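Long-range contacts in Rik1-associated factor 1 (PDB 4O9D), which contributes to heterochromatin formation as a component of the Clr4 methyltransferase complex, which ubiquitylates and methylates histone H3: residues 317-322 / 359-364; 280-285 / 338-343; 110-115 / 125-130. All coordinates share one frame; numbering follows the deposited sequence.

The chain is the WD-repeat part of the protein, a beta propeller whose eight blades are small sheets of mostly four strands. Contact 3 comes first along the chain and lies within one blade, between the hairpin strands 113-117 and 122-126. Contacts 1 and 2 both join the blade that runs from strand 281-286 to strand 315-318 to the next, from strand 341-344 to strand 371-377. Contact 2 sets their innermost strands side by side and contact 1 lies farther out, so the two hold neighbouring blades together at two depths. Their segments alternate along the chain, their centres are 12 Å apart, and H319 packs on I339 between them. Contact 3 lies across the chain's centre, 28 Å from contact 2 between centres.

Contact 1 of 3, residues 317-322 / 359-364; sequences LKHGKT and IVKVWD
L317 lies over one face of the W363 indole, with CB 3.6 Å from the centroid of the six-membered ring and only 6° off its normal, a CH-pi contact. Its CD2 branch continues the cover to W363 CE3 at 3.7 Å; a branched aliphatic residue suits a flat, buried ring. The next backbone carbonyl meets the rim of the same indole, K318 O standing 3.6 Å from W363 CH2.

A second CH-pi contact follows at H319: K361 CD sits over the centre of the imidazole, 3.6 Å from its centroid. The aliphatic stem of the lysine does this work, while a bend at chi4 (-64°) turns NZ off the stem toward its hydrogen-bond partner N374. At the edge of the imidazole, CE1 comes within 3.0 Å of I359 O.

The polar edges of the two rings belong to the structural tetrad of WD40 repeats, here W363, T353, H319 and D357. W363 NE1 and H319 NE2 both hydrogen-bond to T353 OG1, while H319 ND1 is bonded to D357 OD1. Imidazole suits the place because its two nitrogens can serve different partners, fixing the rotation of the ring that K361 covers.

Farther out, D357 also accepts from the backbone N of G320 and of I359, tying the loop after strand 315-318 to the start of strand 359-363 in the neighbouring blade. On the side of L317, P370, F351 and V304 also touch its side chain.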
loop_
_atom_site.group_PDB
_atom_site.type_symbol
_atom_site.label_atom_id
_atom_site.label_comp_id
_atom_site.label_asym_id
_atom_site.label_seq_id
_atom_site.Cartn_x
_atom_site.Cartn_y
_atom_site.Cartn_z
ATOM N N LEU A 317 4.564 2.281 -20.861
ATOM C CA LEU A 317 5.721 2.850 -20.187
ATOM C C LEU A 317 6.605 1.728 -19.674
ATOM O O LEU A 317 6.279 1.109 -18.653
ATOM C CB LEU A 317 5.263 3.684 -18.998
ATOM C CG LEU A 317 4.058 4.610 -19.199
ATOM C CD1 LEU A 317 3.743 5.177 -17.823
ATOM C CD2 LEU A 317 4.348 5.728 -20.209
ATOM N N LYS A 318 7.724 1.483 -20.353
ATOM C CA LYS A 318 8.511 0.280 -20.117
ATOM C C LYS A 318 9.714 0.472 -19.189
ATOM O O LYS A 318 10.379 1.498 -19.219
ATOM C CB LYS A 318 9.011 -0.263 -21.452
ATOM C CG LYS A 318 7.924 -0.824 -22.343
ATOM C CD LYS A 318 8.460 -1.094 -23.761
ATOM C CE LYS A 318 7.599 -2.140 -24.474
ATOM N NZ LYS A 318 8.034 -2.427 -25.871
ATOM N N HIS A 319 10.011 -0.536 -18.378
ATOM C CA HIS A 319 11.305 -0.559 -17.701
ATOM C C HIS A 319 12.227 -1.547 -18.401
ATOM O O HIS A 319 11.817 -2.266 -19.309
ATOM C CB HIS A 319 11.166 -0.929 -16.224
ATOM C CG HIS A 319 10.763 0.220 -15.356
ATOM N ND1 HIS A 319 11.592 0.759 -14.393
ATOM C CD2 HIS A 319 9.627 0.951 -15.329
ATOM C CE1 HIS A 319 10.975 1.766 -13.804
ATOM N NE2 HIS A 319 9.786 1.906 -14.354
ATOM N N GLY A 320 13.464 -1.609 -17.939
ATOM C CA GLY A 320 14.475 -2.414 -18.591
ATOM C C GLY A 320 14.633 -3.803 -18.016
ATOM O O GLY A 320 13.826 -4.277 -17.217
ATOM N N LYS A 321 15.698 -4.468 -18.433
ATOM C CA LYS A 321 15.927 -5.853 -18.045
ATOM C C LYS A 321 16.106 -5.925 -16.540
ATOM O O LYS A 321 16.658 -5.026 -15.935
ATOM C CB LYS A 321 17.171 -6.416 -18.742
ATOM C CG LYS A 321 17.551 -5.725 -20.061
ATOM C CD LYS A 321 16.405 -5.689 -21.067
ATOM C CE LYS A 321 16.903 -5.856 -22.507
ATOM N NZ LYS A 321 18.029 -4.923 -22.873
ATOM N N THR A 322 15.628 -7.009 -15.951
ATOM C CA THR A 322 15.610 -7.165 -14.511
ATOM C C THR A 322 17.032 -7.241 -13.971
ATOM O O THR A 322 17.930 -7.731 -14.651
ATOM C CB THR A 322 14.866 -8.440 -14.134
ATOM O OG1 THR A 322 14.889 -8.619 -12.712
ATOM C CG2 THR A 322 15.522 -9.652 -14.820
ATOM N N ILE A 359 15.402 0.875 -11.412
ATOM C CA ILE A 359 15.321 2.292 -11.767
ATOM C C ILE A 359 13.973 2.893 -11.413
ATOM O O ILE A 359 12.934 2.262 -11.580
ATOM C CB ILE A 359 15.552 2.514 -13.286
ATOM C CG1 ILE A 359 16.818 1.781 -13.764
ATOM C CG2 ILE A 359 15.645 4.013 -13.616
ATOM C CD1 ILE A 359 18.116 2.440 -13.325
ATOM N N VAL A 360 14.009 4.128 -10.933
ATOM C CA VAL A 360 12.806 4.935 -10.763
ATOM C C VAL A 360 12.708 5.862 -11.965
ATOM O O VAL A 360 13.589 6.689 -12.178
ATOM C CB VAL A 360 12.849 5.760 -9.458
ATOM C CG1 VAL A 360 11.634 6.682 -9.362
ATOM C CG2 VAL A 360 12.935 4.819 -8.236
ATOM N N LYS A 361 11.653 5.701 -12.760
ATOM C CA LYS A 361 11.484 6.470 -13.988
ATOM C C LYS A 361 10.384 7.506 -13.798
ATOM O O LYS A 361 9.392 7.243 -13.086
ATOM C CB LYS A 361 11.175 5.525 -15.156
ATOM C CG LYS A 361 12.406 4.692 -15.584
ATOM C CD LYS A 361 12.095 3.714 -16.698
ATOM C CE LYS A 361 13.397 3.056 -17.203
ATOM N NZ LYS A 361 14.302 4.092 -17.811
ATOM N N VAL A 362 10.582 8.686 -14.397
ATOM C CA VAL A 362 9.627 9.795 -14.281
ATOM C C VAL A 362 8.972 9.991 -15.662
ATOM O O VAL A 362 9.684 10.018 -16.676
ATOM C CB VAL A 362 10.296 11.119 -13.809
ATOM C CG1 VAL A 362 9.268 12.245 -13.678
ATOM C CG2 VAL A 362 11.055 10.928 -12.472
ATOM N N TRP A 363 7.636 10.104 -15.685
ATOM C CA TRP A 363 6.867 10.187 -16.924
ATOM C C TRP A 363 5.887 11.366 -16.932
ATOM O O TRP A 363 5.280 11.673 -15.899
ATOM C CB TRP A 363 6.049 8.907 -17.140
ATOM C CG TRP A 363 6.763 7.599 -16.853
ATOM C CD1 TRP A 363 6.848 6.959 -15.654
ATOM C CD2 TRP A 363 7.448 6.764 -17.808
ATOM N NE1 TRP A 363 7.553 5.770 -15.795
ATOM C CE2 TRP A 363 7.932 5.633 -17.105
ATOM C CE3 TRP A 363 7.695 6.867 -19.194
ATOM C CZ2 TRP A 363 8.648 4.607 -17.729
ATOM C CZ3 TRP A 363 8.419 5.846 -19.818
ATOM C CH2 TRP A 363 8.887 4.730 -19.083
ATOM N N ASP A 364 5.726 12.022 -18.090
ATOM C CA ASP A 364 4.639 13.002 -18.282
ATOM C C ASP A 364 3.728 12.541 -19.425
ATOM O O ASP A 364 4.111 12.579 -20.592
ATOM C CB ASP A 364 5.157 14.396 -18.589
ATOM C CG ASP A 364 4.066 15.451 -18.483
ATOM O OD1 ASP A 364 2.887 15.136 -18.776
ATOM O OD2 ASP A 364 4.377 16.587 -18.074
#

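Contact 2 of 3, residues 280-285 / 338-343; sequences DINHAT and GINMAQ
N282 reaches across to the backbone of I339, its ND2 donating to I339 O at 2.8 Å in a nearly straight bond (N-H...O 168°). The acceptor lies in the plane of the N282 amide, yet the nitrogen meets the I339 carbonyl from above its plane rather than on a lone pair. With CG beside the backbone N (chi1 -71°), the amide is directed at the segment opposite, and ND2 also bonds to A337 O. Asparagine suits the place, since one short primary amide can serve two backbone carbonyls.

Close by, the edge of the H283 ring meets the same I339 carbonyl, with CD2 3.7 Å from O. This is the tight, polar end of the contact. Farther along, the packing is small and apolar: H283 CB and A342 CB approach to 4.2 Å, and T285 turns its methyl CG2 to A342 O at 3.7 Å. Its hydroxyl is occupied by T294 and W344. A methyl side chain at A342 suits the narrow space between neighbouring strands.

The flank of H283 and N340 is looser and wet. A water bonded to H283 NE2 donates to N340 OD1 at 2.7 Å, bridging two side chains that do not touch. The other end of the N340 amide, ND2, is bonded to I382 O.

Strands 281-285 and 341-343 run almost parallel, 5° apart, with axes 7.6 Å from each other. A classic beta bulge lies at or near the start of each, N282 and H283 opposite S296, N340 and M341 opposite G354. Innermost strands of adjacent blades, side by side and pointing the same way, are characteristic of the central channel of a beta propeller.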
loop_
_atom_site.group_PDB
_atom_site.type_symbol
_atom_site.label_atom_id
_atom_site.label_comp_id
_atom_site.label_asym_id
_atom_site.label_seq_id
_atom_site.Cartn_x
_atom_site.Cartn_y
_atom_site.Cartn_z
ATOM N N ASP A 280 -0.404 -10.412 -14.567
ATOM C CA ASP A 280 -0.376 -10.159 -13.130
ATOM C C ASP A 280 -0.266 -8.665 -12.870
ATOM O O ASP A 280 0.815 -8.081 -13.021
ATOM C CB ASP A 280 0.816 -10.886 -12.485
ATOM C CG ASP A 280 0.686 -11.004 -10.964
ATOM O OD1 ASP A 280 -0.091 -10.235 -10.339
ATOM O OD2 ASP A 280 1.373 -11.874 -10.392
ATOM N N ILE A 281 -1.367 -8.034 -12.470
ATOM C CA ILE A 281 -1.332 -6.596 -12.209
ATOM C C ILE A 281 -0.981 -6.345 -10.734
ATOM O O ILE A 281 -1.674 -6.836 -9.806
ATOM C CB ILE A 281 -2.689 -5.906 -12.534
ATOM C CG1 ILE A 281 -3.112 -6.128 -13.988
ATOM C CG2 ILE A 281 -2.614 -4.412 -12.228
ATOM C CD1 ILE A 281 -4.444 -5.399 -14.320
ATOM N N ASN A 282 0.088 -5.581 -10.509
ATOM C CA ASN A 282 0.505 -5.212 -9.152
ATOM C C ASN A 282 -0.198 -3.938 -8.659
ATOM O O ASN A 282 -0.570 -3.859 -7.485
ATOM C CB ASN A 282 2.018 -4.957 -9.073
ATOM C CG ASN A 282 2.858 -6.228 -9.205
ATOM O OD1 ASN A 282 2.384 -7.338 -9.012
ATOM N ND2 ASN A 282 4.124 -6.047 -9.533
ATOM N N HIS A 283 -0.352 -2.935 -9.534
ATOM C CA HIS A 283 -0.866 -1.629 -9.104
ATOM C C HIS A 283 -1.661 -0.954 -10.214
ATOM O O HIS A 283 -1.183 -0.860 -11.356
ATOM C CB HIS A 283 0.286 -0.674 -8.706
ATOM C CG HIS A 283 1.128 -1.169 -7.574
ATOM N ND1 HIS A 283 0.684 -1.177 -6.272
ATOM C CD2 HIS A 283 2.382 -1.693 -7.551
ATOM C CE1 HIS A 283 1.619 -1.698 -5.490
ATOM N NE2 HIS A 283 2.664 -2.004 -6.238
ATOM N N ALA A 284 -2.849 -0.460 -9.872
ATOM C CA ALA A 284 -3.613 0.406 -10.773
ATOM C C ALA A 284 -3.739 1.791 -10.149
ATOM O O ALA A 284 -3.847 1.899 -8.913
ATOM C CB ALA A 284 -4.995 -0.182 -11.010
ATOM N N THR A 285 -3.736 2.851 -10.967
ATOM C CA THR A 285 -3.978 4.199 -10.428
ATOM C C THR A 285 -4.915 5.012 -11.318
ATOM O O THR A 285 -5.326 4.574 -12.399
ATOM C CB THR A 285 -2.666 5.045 -10.225
ATOM O OG1 THR A 285 -2.196 5.522 -11.495
ATOM C CG2 THR A 285 -1.582 4.214 -9.540
ATOM N N GLY A 338 8.518 -7.362 -11.476
ATOM C CA GLY A 338 8.158 -6.214 -12.304
ATOM C C GLY A 338 7.932 -4.904 -11.559
ATOM O O GLY A 338 8.747 -4.496 -10.736
ATOM N N ILE A 339 6.836 -4.213 -11.849
ATOM C CA ILE A 339 6.647 -2.883 -11.281
ATOM C C ILE A 339 6.091 -2.925 -9.836
ATOM O O ILE A 339 4.941 -3.336 -9.634
ATOM C CB ILE A 339 5.680 -2.038 -12.150
ATOM C CG1 ILE A 339 6.117 -1.986 -13.635
ATOM C CG2 ILE A 339 5.538 -0.641 -11.562
ATOM C CD1 ILE A 339 7.446 -1.320 -13.891
ATOM N N ASN A 340 6.875 -2.462 -8.853
ATOM C CA ASN A 340 6.436 -2.435 -7.449
ATOM C C ASN A 340 6.216 -1.035 -6.867
ATOM O O ASN A 340 5.898 -0.874 -5.677
ATOM C CB ASN A 340 7.441 -3.151 -6.562
ATOM C CG ASN A 340 7.258 -4.647 -6.562
ATOM O OD1 ASN A 340 6.139 -5.150 -6.704
ATOM N ND2 ASN A 340 8.373 -5.380 -6.413
ATOM N N MET A 341 6.442 -0.027 -7.682
ATOM C CA MET A 341 6.191 1.345 -7.293
ATOM C C MET A 341 5.457 2.067 -8.417
ATOM O O MET A 341 5.909 2.044 -9.557
ATOM C CB MET A 341 7.518 2.071 -7.032
ATOM C CG MET A 341 7.361 3.583 -7.003
ATOM S SD MET A 341 8.927 4.453 -6.819
ATOM C CE MET A 341 8.300 6.077 -6.467
ATOM N N ALA A 342 4.330 2.703 -8.108
ATOM C CA ALA A 342 3.590 3.438 -9.122
ATOM C C ALA A 342 2.744 4.517 -8.455
ATOM O O ALA A 342 1.741 4.203 -7.828
ATOM C CB ALA A 342 2.705 2.485 -9.941
ATOM N N GLN A 343 3.158 5.778 -8.588
ATOM C CA GLN A 343 2.479 6.879 -7.896
ATOM C C GLN A 343 2.560 8.158 -8.688
ATOM O O GLN A 343 3.587 8.455 -9.325
ATOM C CB GLN A 343 3.119 7.142 -6.513
ATOM C CG GLN A 343 2.822 6.084 -5.454
ATOM C CD GLN A 343 3.123 6.561 -4.035
ATOM O OE1 GLN A 343 3.703 7.630 -3.829
ATOM N NE2 GLN A 343 2.716 5.763 -3.045
HETATM O O HOH W 1 3.869 -4.131 -5.618
#

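Contact 3 of 3, residues 110-115 / 125-130; sequences DNAVKV and IFNAPT. With EDO (1,2-ethanediol), chain D.
V113 and F126 form an antiparallel hydrogen-bonded pair, V113 N donating to F126 O at 3.2 Å and F126 N to V113 O at 2.8 Å, and K114 with I125 is the non-hydrogen-bonded pair beside it. V113 O also receives a CA-H...O contact from I125.

Two faces follow from this register. On one, V113 CB and F126 CB meet at 4.0 Å; F126 has CG anti to its backbone N (chi1 -175°), and its ring leads on to an edge-to-face stack with Y154 of the next blade, where V113 also packs on L144 and V146. On the other, K114 and I125 lie side by side, CE touching CD1 at 4.1 Å, while the extended lysine carries NZ on to S77 O. A lysine suits this position, offering an aliphatic stem to I125 and a donor to the carbonyl of S77, far off in the sequence.

Beyond the strands, P129 packs against the backbone of N111, its CB 3.4 Å from N111 O. D110 makes an Asx turn, OD1 accepting from A112 N, and N111 has positive phi (73°), a conformation asparagine tolerates well. Its ND2 lies near T130 O at an angle too poor for a bond; it donates to a water at 3.2 Å, which in turn donates to P129 O. That water also bonds to a 1,2-ethanediol, probably from the crystallisation liquor, whose other hydroxyl donates to D110 O. A leucine in place of N111 would probably leave the water without its side-chain donor and so cut the water-mediated link to P129 O, besides straining the left-handed backbone.

The paired strands form the outer beta hairpin of a WD40 propeller blade, and the loop after 126 leads to the next blade.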
loop_
_atom_site.group_PDB
_atom_site.type_symbol
_atom_site.label_atom_id
_atom_site.label_comp_id
_atom_site.label_asym_id
_atom_site.label_seq_id
_atom_site.Cartn_x
_atom_site.Cartn_y
_atom_site.Cartn_z
ATOM N N ASP A 110 1.655 -12.584 11.640
ATOM C CA ASP A 110 1.350 -13.270 12.901
ATOM C C ASP A 110 -0.150 -13.240 13.246
ATOM O O ASP A 110 -0.546 -13.693 14.319
ATOM C CB ASP A 110 2.157 -12.663 14.049
ATOM C CG ASP A 110 1.724 -11.253 14.372
ATOM O OD1 ASP A 110 1.108 -10.607 13.488
ATOM O OD2 ASP A 110 2.011 -10.790 15.503
ATOM N N ASN A 111 -0.979 -12.724 12.333
ATOM C CA ASN A 111 -2.429 -12.618 12.556
ATOM C C ASN A 111 -2.869 -11.536 13.537
ATOM O O ASN A 111 -3.974 -11.612 14.047
ATOM C CB ASN A 111 -3.021 -13.951 13.075
ATOM C CG ASN A 111 -2.723 -15.122 12.164
ATOM O OD1 ASN A 111 -2.118 -14.966 11.084
ATOM N ND2 ASN A 111 -3.136 -16.312 12.592
ATOM N N ALA A 112 -2.019 -10.555 13.825
ATOM C CA ALA A 112 -2.348 -9.561 14.852
ATOM C C ALA A 112 -2.328 -8.132 14.318
ATOM O O ALA A 112 -1.525 -7.810 13.461
ATOM C CB ALA A 112 -1.384 -9.698 16.061
ATOM N N VAL A 113 -3.240 -7.286 14.801
ATOM C CA VAL A 113 -3.096 -5.861 14.617
ATOM C C VAL A 113 -2.521 -5.259 15.921
ATOM O O VAL A 113 -3.065 -5.513 17.004
ATOM C CB VAL A 113 -4.454 -5.193 14.300
ATOM C CG1 VAL A 113 -4.244 -3.732 14.009
ATOM C CG2 VAL A 113 -5.132 -5.867 13.098
ATOM N N LYS A 114 -1.445 -4.479 15.826
ATOM C CA LYS A 114 -0.854 -3.822 17.012
ATOM C C LYS A 114 -0.888 -2.301 16.911
ATOM O O LYS A 114 -0.931 -1.717 15.809
ATOM C CB LYS A 114 0.577 -4.315 17.279
ATOM C CG LYS A 114 0.620 -5.805 17.679
ATOM C CD LYS A 114 2.035 -6.394 17.796
ATOM C CE LYS A 114 2.013 -7.869 18.252
ATOM N NZ LYS A 114 3.379 -8.404 18.546
ATOM N N VAL A 115 -0.872 -1.669 18.079
ATOM C CA VAL A 115 -0.946 -0.219 18.194
ATOM C C VAL A 115 0.258 0.252 19.030
ATOM O O VAL A 115 0.402 -0.177 20.180
ATOM C CB VAL A 115 -2.254 0.201 18.922
ATOM C CG1 VAL A 115 -2.313 1.710 19.064
ATOM C CG2 VAL A 115 -3.471 -0.328 18.184
ATOM N N ILE A 125 -3.765 -4.123 21.115
ATOM C CA ILE A 125 -3.595 -5.312 20.301
ATOM C C ILE A 125 -4.926 -5.927 19.963
ATOM O O ILE A 125 -5.822 -5.973 20.806
ATOM C CB ILE A 125 -2.676 -6.341 20.992
ATOM C CG1 ILE A 125 -2.458 -7.547 20.076
ATOM C CG2 ILE A 125 -3.258 -6.763 22.357
ATOM C CD1 ILE A 125 -1.348 -8.459 20.501
ATOM N N PHE A 126 -5.070 -6.393 18.728
ATOM C CA PHE A 126 -6.294 -7.093 18.311
ATOM C C PHE A 126 -5.919 -8.513 17.877
ATOM O O PHE A 126 -5.206 -8.692 16.886
ATOM C CB PHE A 126 -6.987 -6.305 17.189
ATOM C CG PHE A 126 -8.316 -6.860 16.758
ATOM C CD1 PHE A 126 -9.375 -6.983 17.658
ATOM C CD2 PHE A 126 -8.528 -7.215 15.422
ATOM C CE1 PHE A 126 -10.612 -7.466 17.244
ATOM C CE2 PHE A 126 -9.757 -7.701 14.999
ATOM C CZ PHE A 126 -10.807 -7.834 15.920
ATOM N N ASN A 127 -6.376 -9.506 18.650
ATOM C CA ASN A 127 -5.971 -10.904 18.482
ATOM C C ASN A 127 -7.023 -11.826 17.839
ATOM O O ASN A 127 -6.734 -12.986 17.539
ATOM C CB ASN A 127 -5.596 -11.508 19.847
ATOM C CG ASN A 127 -4.211 -11.117 20.296
ATOM O OD1 ASN A 127 -3.282 -11.037 19.485
ATOM N ND2 ASN A 127 -4.058 -10.858 21.591
ATOM N N ALA A 128 -8.228 -11.324 17.622
ATOM C CA ALA A 128 -9.289 -12.154 17.044
ATOM C C ALA A 128 -8.949 -12.780 15.678
ATOM O O ALA A 128 -9.343 -13.912 15.404
ATOM C CB ALA A 128 -10.585 -11.366 16.955
ATOM N N PRO A 129 -8.212 -12.060 14.807
ATOM C CA PRO A 129 -8.023 -12.663 13.480
ATOM C C PRO A 129 -7.345 -14.048 13.529
ATOM O O PRO A 129 -6.472 -14.278 14.359
ATOM C CB PRO A 129 -7.151 -11.621 12.737
ATOM C CG PRO A 129 -7.546 -10.290 13.414
ATOM C CD PRO A 129 -7.697 -10.681 14.882
ATOM N N THR A 130 -7.739 -14.951 12.633
ATOM C CA THR A 130 -7.233 -16.316 12.654
ATOM C C THR A 130 -6.242 -16.604 11.511
ATOM O O THR A 130 -5.773 -17.737 11.342
ATOM C CB THR A 130 -8.410 -17.306 12.617
ATOM O OG1 THR A 130 -9.210 -17.063 11.447
ATOM C CG2 THR A 130 -9.280 -17.114 13.867
HETATM C C1 EDO D . -0.846 -17.626 16.548
HETATM O O1 EDO D . -2.111 -17.087 16.938
HETATM C C2 EDO D . -0.556 -17.231 15.104
HETATM O O2 EDO D . 0.526 -16.291 15.096
HETATM O O HOH W 2 -4.082 -15.880 15.594
#